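Local coordinates for protein PaaA (Enterobacter agglomerans, PDB 5FF5) that probably activates carboxyl groups by adenylylation, as an E1-like enzyme of the ThiF family, on the way to the bicyclic core of pantocin A, at residues H248-I259 with I273-D284; L261-V270 with W323-M332. All coordinates share one frame; numbering follows the deposited sequence.

Contact 1: H248-I259 with I273-D284; sequences HSIAKDKAIPVI and IYLNDGVHSGFD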
loop_
_atom_site.group_PDB
_atom_site.type_symbol
_atom_site.label_atom_id
_atom_site.label_comp_id
_atom_site.label_asym_id
_atom_site.label_seq_id
_atom_site.Cartn_x
_atom_site.Cartn_y
_atom_site.Cartn_z
ATOM N N HIS A 248 -25.959 3.281 -6.389
ATOM C CA HIS A 248 -25.783 4.703 -6.661
ATOM C C HIS A 248 -27.053 5.548 -6.412
ATOM O O HIS A 248 -26.984 6.627 -5.810
ATOM C CB HIS A 248 -25.310 4.892 -8.100
ATOM C CG HIS A 248 -23.826 5.048 -8.227
ATOM N ND1 HIS A 248 -23.089 4.410 -9.202
ATOM C CD2 HIS A 248 -22.939 5.760 -7.495
ATOM C CE1 HIS A 248 -21.814 4.713 -9.059
ATOM N NE2 HIS A 248 -21.697 5.535 -8.033
ATOM N N SER A 249 -28.208 5.080 -6.876
ATOM C CA SER A 249 -29.443 5.806 -6.617
ATOM C C SER A 249 -29.738 5.831 -5.113
ATOM O O SER A 249 -30.125 6.865 -4.540
ATOM C CB SER A 249 -30.614 5.192 -7.381
ATOM O OG SER A 249 -31.819 5.903 -7.120
ATOM N N ILE A 250 -29.581 4.680 -4.476
ATOM C CA ILE A 250 -29.785 4.614 -3.039
ATOM C C ILE A 250 -28.872 5.629 -2.349
ATOM O O ILE A 250 -29.267 6.314 -1.400
ATOM C CB ILE A 250 -29.508 3.206 -2.499
ATOM C CG1 ILE A 250 -30.335 2.173 -3.263
ATOM C CG2 ILE A 250 -29.781 3.162 -1.009
ATOM C CD1 ILE A 250 -30.001 0.742 -2.944
ATOM N N ALA A 251 -27.641 5.718 -2.844
ATOM C CA ALA A 251 -26.635 6.612 -2.285
ATOM C C ALA A 251 -27.024 8.069 -2.470
ATOM O O ALA A 251 -27.026 8.830 -1.514
ATOM C CB ALA A 251 -25.286 6.339 -2.915
ATOM N N LYS A 252 -27.386 8.457 -3.690
ATOM C CA LYS A 252 -27.848 9.824 -3.923
ATOM C C LYS A 252 -29.040 10.190 -3.011
ATOM O O LYS A 252 -29.113 11.294 -2.452
ATOM C CB LYS A 252 -28.245 10.005 -5.383
ATOM C CG LYS A 252 -28.748 11.396 -5.715
ATOM C CD LYS A 252 -29.034 11.546 -7.213
ATOM C CE LYS A 252 -27.750 11.595 -8.052
ATOM N NZ LYS A 252 -28.021 11.780 -9.518
ATOM N N ASP A 253 -29.962 9.244 -2.855
ATOM C CA ASP A 253 -31.156 9.456 -2.047
ATOM C C ASP A 253 -30.883 9.570 -0.554
ATOM O O ASP A 253 -31.642 10.218 0.156
ATOM C CB ASP A 253 -32.158 8.347 -2.323
ATOM C CG ASP A 253 -32.701 8.413 -3.735
ATOM O OD1 ASP A 253 -32.160 9.217 -4.532
ATOM O OD2 ASP A 253 -33.644 7.647 -4.057
ATOM N N LYS A 254 -29.845 8.897 -0.064
ATOM C CA LYS A 254 -29.541 8.925 1.369
ATOM C C LYS A 254 -28.329 9.797 1.747
ATOM O O LYS A 254 -27.907 9.790 2.900
ATOM C CB LYS A 254 -29.314 7.503 1.874
ATOM C CG LYS A 254 -30.345 6.513 1.384
ATOM C CD LYS A 254 -30.510 5.345 2.347
ATOM C CE LYS A 254 -31.331 5.749 3.569
ATOM N NZ LYS A 254 -31.546 4.606 4.499
ATOM N N ALA A 255 -27.770 10.534 0.784
ATOM C CA ALA A 255 -26.549 11.332 0.996
ATOM C C ALA A 255 -25.390 10.484 1.502
ATOM O O ALA A 255 -24.858 10.727 2.582
ATOM C CB ALA A 255 -26.803 12.470 1.963
ATOM N N ILE A 256 -25.001 9.493 0.715
ATOM C CA ILE A 256 -23.917 8.616 1.085
ATOM C C ILE A 256 -22.792 8.689 0.055
ATOM O O ILE A 256 -23.025 8.501 -1.137
ATOM C CB ILE A 256 -24.387 7.166 1.210
ATOM C CG1 ILE A 256 -25.577 7.059 2.165
ATOM C CG2 ILE A 256 -23.255 6.282 1.690
ATOM C CD1 ILE A 256 -26.306 5.703 2.066
ATOM N N PRO A 257 -21.567 8.984 0.513
ATOM C CA PRO A 257 -20.433 8.963 -0.406
ATOM C C PRO A 257 -20.192 7.580 -1.030
ATOM O O PRO A 257 -20.262 6.544 -0.380
ATOM C CB PRO A 257 -19.260 9.381 0.486
ATOM C CG PRO A 257 -19.877 10.103 1.620
ATOM C CD PRO A 257 -21.165 9.413 1.864
ATOM N N VAL A 258 -19.903 7.594 -2.318
ATOM C CA VAL A 258 -19.607 6.399 -3.068
ATOM C C VAL A 258 -18.287 6.618 -3.817
ATOM O O VAL A 258 -18.100 7.642 -4.479
ATOM C CB VAL A 258 -20.759 6.075 -4.065
ATOM C CG1 VAL A 258 -20.451 4.861 -4.912
ATOM C CG2 VAL A 258 -22.070 5.909 -3.338
ATOM N N ILE A 259 -17.368 5.666 -3.722
ATOM C CA ILE A 259 -16.134 5.774 -4.481
ATOM C C ILE A 259 -16.047 4.610 -5.438
ATOM O O ILE A 259 -16.308 3.477 -5.056
ATOM C CB ILE A 259 -14.883 5.796 -3.574
ATOM C CG1 ILE A 259 -13.642 6.181 -4.399
ATOM C CG2 ILE A 259 -14.678 4.445 -2.914
ATOM C CD1 ILE A 259 -12.370 6.283 -3.615
ATOM N N ILE A 273 -14.967 10.075 -6.452
ATOM C CA ILE A 273 -15.790 10.042 -5.252
ATOM C C ILE A 273 -17.015 10.903 -5.478
ATOM O O ILE A 273 -16.891 12.033 -5.946
ATOM C CB ILE A 273 -15.068 10.590 -4.027
ATOM C CG1 ILE A 273 -13.806 9.785 -3.731
ATOM C CG2 ILE A 273 -16.017 10.624 -2.827
ATOM C CD1 ILE A 273 -12.869 10.490 -2.765
ATOM N N TYR A 274 -18.186 10.392 -5.098
ATOM C CA TYR A 274 -19.424 11.164 -5.164
ATOM C C TYR A 274 -19.874 11.546 -3.757
ATOM O O TYR A 274 -20.193 10.696 -2.939
ATOM C CB TYR A 274 -20.524 10.373 -5.857
ATOM C CG TYR A 274 -20.245 9.950 -7.280
ATOM C CD1 TYR A 274 -20.642 10.735 -8.354
ATOM C CD2 TYR A 274 -19.616 8.754 -7.547
ATOM C CE1 TYR A 274 -20.404 10.347 -9.651
ATOM C CE2 TYR A 274 -19.384 8.343 -8.842
ATOM C CZ TYR A 274 -19.775 9.145 -9.896
ATOM O OH TYR A 274 -19.529 8.719 -11.191
ATOM N N LEU A 275 -19.861 12.827 -3.446
ATOM C CA LEU A 275 -20.196 13.228 -2.098
ATOM C C LEU A 275 -21.671 13.058 -1.801
ATOM O O LEU A 275 -22.046 12.777 -0.663
ATOM C CB LEU A 275 -19.756 14.665 -1.867
ATOM C CG LEU A 275 -18.309 14.837 -1.406
ATOM C CD1 LEU A 275 -17.461 13.588 -1.636
ATOM C CD2 LEU A 275 -17.713 16.069 -2.076
ATOM N N ASN A 276 -22.498 13.236 -2.829
ATOM C CA ASN A 276 -23.947 13.100 -2.700
ATOM C C ASN A 276 -24.476 14.014 -1.613
ATOM O O ASN A 276 -25.324 13.618 -0.809
ATOM C CB ASN A 276 -24.311 11.649 -2.387
ATOM C CG ASN A 276 -24.114 10.752 -3.559
ATOM O OD1 ASN A 276 -24.084 11.211 -4.690
ATOM N ND2 ASN A 276 -23.858 9.486 -3.298
ATOM N N ASP A 277 -23.968 15.242 -1.603
ATOM C CA ASP A 277 -24.402 16.264 -0.652
ATOM C C ASP A 277 -25.396 17.267 -1.276
ATOM O O ASP A 277 -25.893 18.170 -0.595
ATOM C CB ASP A 277 -23.185 17.003 -0.105
ATOM C CG ASP A 277 -22.169 17.354 -1.197
ATOM O OD1 ASP A 277 -22.568 17.641 -2.351
ATOM O OD2 ASP A 277 -20.961 17.352 -0.904
ATOM N N GLY A 278 -25.661 17.124 -2.575
ATOM C CA GLY A 278 -26.519 18.065 -3.274
ATOM C C GLY A 278 -25.870 19.332 -3.792
ATOM O O GLY A 278 -26.569 20.203 -4.321
ATOM N N VAL A 279 -24.553 19.456 -3.616
ATOM C CA VAL A 279 -23.802 20.616 -4.105
ATOM C C VAL A 279 -22.689 20.166 -5.046
ATOM O O VAL A 279 -21.647 20.814 -5.164
ATOM C CB VAL A 279 -23.180 21.439 -2.949
ATOM C CG1 VAL A 279 -22.807 22.842 -3.435
ATOM C CG2 VAL A 279 -24.130 21.512 -1.756
ATOM N N HIS A 280 -22.905 19.027 -5.684
ATOM C CA HIS A 280 -21.980 18.505 -6.673
ATOM C C HIS A 280 -22.782 17.686 -7.649
ATOM O O HIS A 280 -23.844 17.178 -7.295
ATOM C CB HIS A 280 -20.914 17.630 -6.017
ATOM C CG HIS A 280 -19.762 18.394 -5.443
ATOM N ND1 HIS A 280 -19.707 18.772 -4.116
ATOM C CD2 HIS A 280 -18.582 18.773 -5.991
ATOM C CE1 HIS A 280 -18.564 19.394 -3.887
ATOM N NE2 HIS A 280 -17.861 19.405 -5.006
ATOM N N SER A 281 -22.281 17.528 -8.864
ATOM C CA SER A 281 -23.064 16.820 -9.865
ATOM C C SER A 281 -23.119 15.345 -9.444
ATOM O O SER A 281 -22.140 14.802 -8.907
ATOM C CB SER A 281 -22.482 17.012 -11.267
ATOM O OG SER A 281 -22.380 18.395 -11.586
ATOM N N GLY A 282 -24.275 14.725 -9.660
ATOM C CA GLY A 282 -24.520 13.356 -9.247
ATOM C C GLY A 282 -24.167 12.366 -10.331
ATOM O O GLY A 282 -23.727 12.766 -11.415
ATOM N N PHE A 283 -24.301 11.076 -10.022
ATOM C CA PHE A 283 -23.984 10.009 -10.976
ATOM C C PHE A 283 -24.845 10.142 -12.230
ATOM O O PHE A 283 -24.368 9.912 -13.350
ATOM C CB PHE A 283 -24.198 8.635 -10.339
ATOM C CG PHE A 283 -23.974 7.484 -11.280
ATOM C CD1 PHE A 283 -22.852 7.423 -12.077
ATOM C CD2 PHE A 283 -24.903 6.463 -11.368
ATOM C CE1 PHE A 283 -22.656 6.361 -12.947
ATOM C CE2 PHE A 283 -24.714 5.405 -12.231
ATOM C CZ PHE A 283 -23.583 5.352 -13.021
ATOM N N ASP A 284 -26.123 10.472 -12.029
ATOM C CA ASP A 284 -27.054 10.711 -13.128
ATOM C C ASP A 284 -26.553 11.742 -14.107
ATOM O O ASP A 284 -26.458 11.488 -15.302
ATOM C CB ASP A 284 -28.396 11.172 -12.591
ATOM C CG ASP A 284 -29.284 10.028 -12.219
ATOM O OD1 ASP A 284 -29.487 9.149 -13.089
ATOM O OD2 ASP A 284 -29.766 10.007 -11.064
#
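The imidazole of His-248 meets two aromatic rings in different ways. Phe-283 stacks face to face with it, centroids 4.1 Å apart and planes at 27°; CG of Phe-283, held anti to its backbone N (chi1 176°), brings the phenyl over one face of the imidazole, somewhat tilted and offset toward its rim. With Tyr-274 the imidazole forms an offset edge-to-face pair, its edge toward the phenol face and the planes at 76°; NE2 lies 3.7 Å from CE2 of Tyr-274. A flat, mildly polar ring suits both roles. One turn along the helix, Lys-252 stretches out and bends at chi3, and NZ forms a salt bridge with OD2 of Asp-284 (2.9 Å) on the anti side of the carboxylate. Its CE packs on CA of Gly-282, a close approach that glycine appears to suit. Asn-276 turns its amide toward the chain following the helix: ND2 donates to O of Ile-256, just after the Schellman motif at Ala-255. Beyond it, Val-258 and Tyr-274 exchange two backbone hydrogen bonds, and CG1 of Ile-259 meets CG1 of Ile-273 at 3.7 Å, facing helix 326-345. This is the open end of an antiparallel beta hairpin, with its preceding helix covered by the chain that leaves the second strand.

Contact 2: L261-V270 with W323-M332; sequences LGGDPLEISV and WQSAPSLSIM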
loop_
_atom_site.group_PDB
_atom_site.type_symbol
_atom_site.label_atom_id
_atom_site.label_comp_id
_atom_site.label_asym_id
_atom_site.label_seq_id
_atom_site.Cartn_x
_atom_site.Cartn_y
_atom_site.Cartn_z
ATOM N N LEU A 261 -13.822 2.492 -8.631
ATOM C CA LEU A 261 -12.454 2.090 -8.842
ATOM C C LEU A 261 -12.434 0.952 -9.825
ATOM O O LEU A 261 -13.468 0.348 -10.107
ATOM C CB LEU A 261 -11.808 1.695 -7.515
ATOM C CG LEU A 261 -12.379 0.453 -6.853
ATOM C CD1 LEU A 261 -11.422 -0.696 -7.013
ATOM C CD2 LEU A 261 -12.651 0.735 -5.416
ATOM N N GLY A 262 -11.265 0.682 -10.382
ATOM C CA GLY A 262 -11.146 -0.434 -11.283
ATOM C C GLY A 262 -9.946 -0.323 -12.182
ATOM O O GLY A 262 -9.440 0.768 -12.426
ATOM N N GLY A 263 -9.507 -1.465 -12.693
ATOM C CA GLY A 263 -8.359 -1.527 -13.563
ATOM C C GLY A 263 -7.810 -2.933 -13.550
ATOM O O GLY A 263 -8.474 -3.880 -13.143
ATOM N N ASP A 264 -6.587 -3.067 -14.017
ATOM C CA ASP A 264 -5.928 -4.349 -14.071
ATOM C C ASP A 264 -4.435 -4.223 -13.781
ATOM O O ASP A 264 -3.904 -3.123 -13.615
ATOM C CB ASP A 264 -6.166 -4.967 -15.436
ATOM C CG ASP A 264 -5.898 -3.987 -16.557
ATOM O OD1 ASP A 264 -4.804 -3.393 -16.587
ATOM O OD2 ASP A 264 -6.801 -3.784 -17.393
ATOM N N PRO A 265 -3.753 -5.359 -13.694
ATOM C CA PRO A 265 -2.296 -5.367 -13.577
ATOM C C PRO A 265 -1.583 -4.399 -14.519
ATOM O O PRO A 265 -0.399 -4.177 -14.292
ATOM C CB PRO A 265 -1.949 -6.815 -13.909
ATOM C CG PRO A 265 -3.108 -7.574 -13.294
ATOM C CD PRO A 265 -4.331 -6.697 -13.489
ATOM N N LEU A 266 -2.244 -3.884 -15.559
ATOM C CA LEU A 266 -1.608 -2.962 -16.516
ATOM C C LEU A 266 -1.842 -1.457 -16.240
ATOM O O LEU A 266 -0.900 -0.664 -16.279
ATOM C CB LEU A 266 -2.061 -3.316 -17.935
ATOM C CG LEU A 266 -1.542 -4.656 -18.496
ATOM C CD1 LEU A 266 -2.038 -4.877 -19.909
ATOM C CD2 LEU A 266 -0.012 -4.742 -18.478
ATOM N N GLU A 267 -3.076 -1.066 -15.934
ATOM C CA GLU A 267 -3.359 0.315 -15.520
ATOM C C GLU A 267 -4.502 0.334 -14.510
ATOM O O GLU A 267 -5.439 -0.450 -14.607
ATOM C CB GLU A 267 -3.762 1.216 -16.692
ATOM C CG GLU A 267 -5.169 0.920 -17.163
ATOM C CD GLU A 267 -5.801 2.062 -17.923
ATOM O OE1 GLU A 267 -5.099 3.065 -18.170
ATOM O OE2 GLU A 267 -7.015 1.964 -18.233
ATOM N N ILE A 268 -4.427 1.244 -13.551
ATOM C CA ILE A 268 -5.392 1.288 -12.476
ATOM C C ILE A 268 -6.119 2.601 -12.553
ATOM O O ILE A 268 -5.547 3.591 -13.021
ATOM C CB ILE A 268 -4.720 1.195 -11.100
ATOM C CG1 ILE A 268 -3.749 2.363 -10.946
ATOM C CG2 ILE A 268 -3.963 -0.107 -10.933
ATOM C CD1 ILE A 268 -3.156 2.468 -9.568
ATOM N N SER A 269 -7.354 2.630 -12.062
ATOM C CA SER A 269 -8.077 3.887 -11.968
ATOM C C SER A 269 -8.761 3.903 -10.600
ATOM O O SER A 269 -9.116 2.854 -10.075
ATOM C CB SER A 269 -9.076 4.046 -13.118
ATOM O OG SER A 269 -10.245 3.272 -12.910
ATOM N N VAL A 270 -8.855 5.072 -9.976
ATOM C CA VAL A 270 -9.557 5.172 -8.706
ATOM C C VAL A 270 -10.425 6.423 -8.572
ATOM O O VAL A 270 -9.965 7.546 -8.796
ATOM C CB VAL A 270 -8.593 5.075 -7.513
ATOM C CG1 VAL A 270 -9.325 5.369 -6.213
ATOM C CG2 VAL A 270 -7.979 3.698 -7.458
ATOM N N TRP A 323 -7.191 -12.471 -14.750
ATOM C CA TRP A 323 -5.725 -12.423 -14.599
ATOM C C TRP A 323 -5.252 -11.322 -13.611
ATOM O O TRP A 323 -5.298 -10.142 -13.924
ATOM C CB TRP A 323 -5.085 -12.221 -15.972
ATOM C CG TRP A 323 -5.621 -11.031 -16.703
ATOM C CD1 TRP A 323 -6.855 -10.893 -17.254
ATOM C CD2 TRP A 323 -4.924 -9.814 -16.969
ATOM N NE1 TRP A 323 -6.980 -9.656 -17.840
ATOM C CE2 TRP A 323 -5.800 -8.975 -17.683
ATOM C CE3 TRP A 323 -3.647 -9.345 -16.661
ATOM C CZ2 TRP A 323 -5.442 -7.699 -18.093
ATOM C CZ3 TRP A 323 -3.297 -8.086 -17.076
ATOM C CH2 TRP A 323 -4.188 -7.274 -17.781
ATOM N N GLN A 324 -4.783 -11.714 -12.434
ATOM C CA GLN A 324 -4.495 -10.755 -11.379
ATOM C C GLN A 324 -3.346 -11.180 -10.482
ATOM O O GLN A 324 -3.070 -12.375 -10.339
ATOM C CB GLN A 324 -5.734 -10.528 -10.517
ATOM C CG GLN A 324 -6.777 -9.629 -11.136
ATOM C CD GLN A 324 -6.413 -8.148 -11.062
ATOM O OE1 GLN A 324 -5.355 -7.766 -10.537
ATOM N NE2 GLN A 324 -7.298 -7.301 -11.595
ATOM N N SER A 325 -2.694 -10.192 -9.869
ATOM C CA SER A 325 -1.679 -10.415 -8.839
ATOM C C SER A 325 -1.834 -9.325 -7.787
ATOM O O SER A 325 -2.534 -8.341 -8.005
ATOM C CB SER A 325 -0.282 -10.388 -9.431
ATOM O OG SER A 325 0.001 -9.094 -9.925
ATOM N N ALA A 326 -1.221 -9.514 -6.628
ATOM C CA ALA A 326 -1.493 -8.630 -5.486
ATOM C C ALA A 326 -1.107 -7.135 -5.665
ATOM O O ALA A 326 -1.871 -6.248 -5.261
ATOM C CB ALA A 326 -0.824 -9.205 -4.229
ATOM N N PRO A 327 0.072 -6.854 -6.261
ATOM C CA PRO A 327 0.622 -5.487 -6.348
ATOM C C PRO A 327 -0.346 -4.429 -6.866
ATOM O O PRO A 327 -0.356 -3.304 -6.385
ATOM C CB PRO A 327 1.799 -5.647 -7.315
ATOM C CG PRO A 327 2.253 -7.041 -7.090
ATOM C CD PRO A 327 1.011 -7.847 -6.814
ATOM N N SER A 328 -1.131 -4.778 -7.866
ATOM C CA SER A 328 -2.057 -3.832 -8.457
ATOM C C SER A 328 -3.177 -3.492 -7.476
ATOM O O SER A 328 -3.688 -2.377 -7.458
ATOM C CB SER A 328 -2.595 -4.413 -9.751
ATOM O OG SER A 328 -1.758 -5.497 -10.154
ATOM N N LEU A 329 -3.566 -4.465 -6.665
ATOM C CA LEU A 329 -4.651 -4.278 -5.714
ATOM C C LEU A 329 -4.252 -3.384 -4.544
ATOM O O LEU A 329 -5.059 -2.573 -4.073
ATOM C CB LEU A 329 -5.129 -5.627 -5.183
ATOM C CG LEU A 329 -5.585 -6.675 -6.196
ATOM C CD1 LEU A 329 -6.031 -7.921 -5.447
ATOM C CD2 LEU A 329 -6.696 -6.141 -7.049
ATOM N N SER A 330 -3.022 -3.539 -4.057
ATOM C CA SER A 330 -2.595 -2.769 -2.887
ATOM C C SER A 330 -2.529 -1.288 -3.229
ATOM O O SER A 330 -2.966 -0.433 -2.438
ATOM C CB SER A 330 -1.229 -3.238 -2.362
ATOM O OG SER A 330 -0.688 -4.272 -3.163
ATOM N N ILE A 331 -2.016 -0.989 -4.420
ATOM C CA ILE A 331 -1.958 0.387 -4.857
ATOM C C ILE A 331 -3.369 0.958 -4.888
ATOM O O ILE A 331 -3.615 2.039 -4.356
ATOM C CB ILE A 331 -1.323 0.526 -6.233
ATOM C CG1 ILE A 331 0.122 0.076 -6.202
ATOM C CG2 ILE A 331 -1.366 1.964 -6.675
ATOM C CD1 ILE A 331 0.838 0.374 -7.465
HETATM N N MSE A 332 -4.290 0.204 -5.489
HETATM C CA MSE A 332 -5.665 0.640 -5.676
HETATM C C MSE A 332 -6.414 0.820 -4.348
HETATM O O MSE A 332 -7.169 1.782 -4.184
HETATM C CB MSE A 332 -6.391 -0.355 -6.566
HETATM C CG MSE A 332 -7.446 0.233 -7.489
HETATM SE SE MSE A 332 -7.495 -0.843 -9.123
HETATM C CE MSE A 332 -7.559 -2.619 -8.324
#
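Apolar packing dominates, in two patches: Met-332 against both strands, and Trp-323 against the turn. Met-332 is a selenomethionine, introduced as a label, and its long flexible chain bends at chi2 and chi3 to lie against both strands: SE sits 4.0 Å from CB of Ile-268 and equally far from C of Gly-262, while CG touches CG2 of Val-270 at 3.5 Å. CD1 of Ile-268 meets CG2 of Ile-331, two branched side chains crossing at about a right angle. At the turn, CD of Pro-265 lies over one face of the Trp-323 indole, toward its rim, and CB comes 3.7 Å from CZ3 of Trp-323; Leu-266 brings CG to the edge of that ring at CH2.

The polar groups bond within the hairpin or to partners beyond the two segments. OD1 of Asp-264 accepts from N of Glu-267 (3.0 Å) in an Asx motif, and OG and N of Ser-269 reach O of Gly-262 from opposite faces. Gln-324 turns a face of its amide to CD of Pro-265; its side chain is about 3 Å, nearest atoms, from a sulfate probably left by crystallisation. Gln-112 of the second subunit packs on Pro-265 and bonds to OG of Ser-325. No hydrogen bond links the two segments, so their fit rests on close apolar packing.

Overall arrangement
The two contacts sit at opposite ends of one beta hairpin, strands 258-263 and 267-274, with centres 25 Å apart. Their segments alternate along the chain: 248-259, 261-270, 273-284 and then 323-332. Contact 1 gathers helix 243-254 and the exit from the second strand at the open end; contact 2 sets helix 326-345 against the turn end. They meet where CD1 of Ile-259 approaches CG1 of Val-270 at 4.1 Å, and helix 326-345 runs on to reach Ile-259 and Ile-273 as well. One hairpin, between strands 227-229 and 355-360, thus continues the parallel part of the ThiF-type sheet into its antiparallel strands, and at its turn end borders the subunit interface.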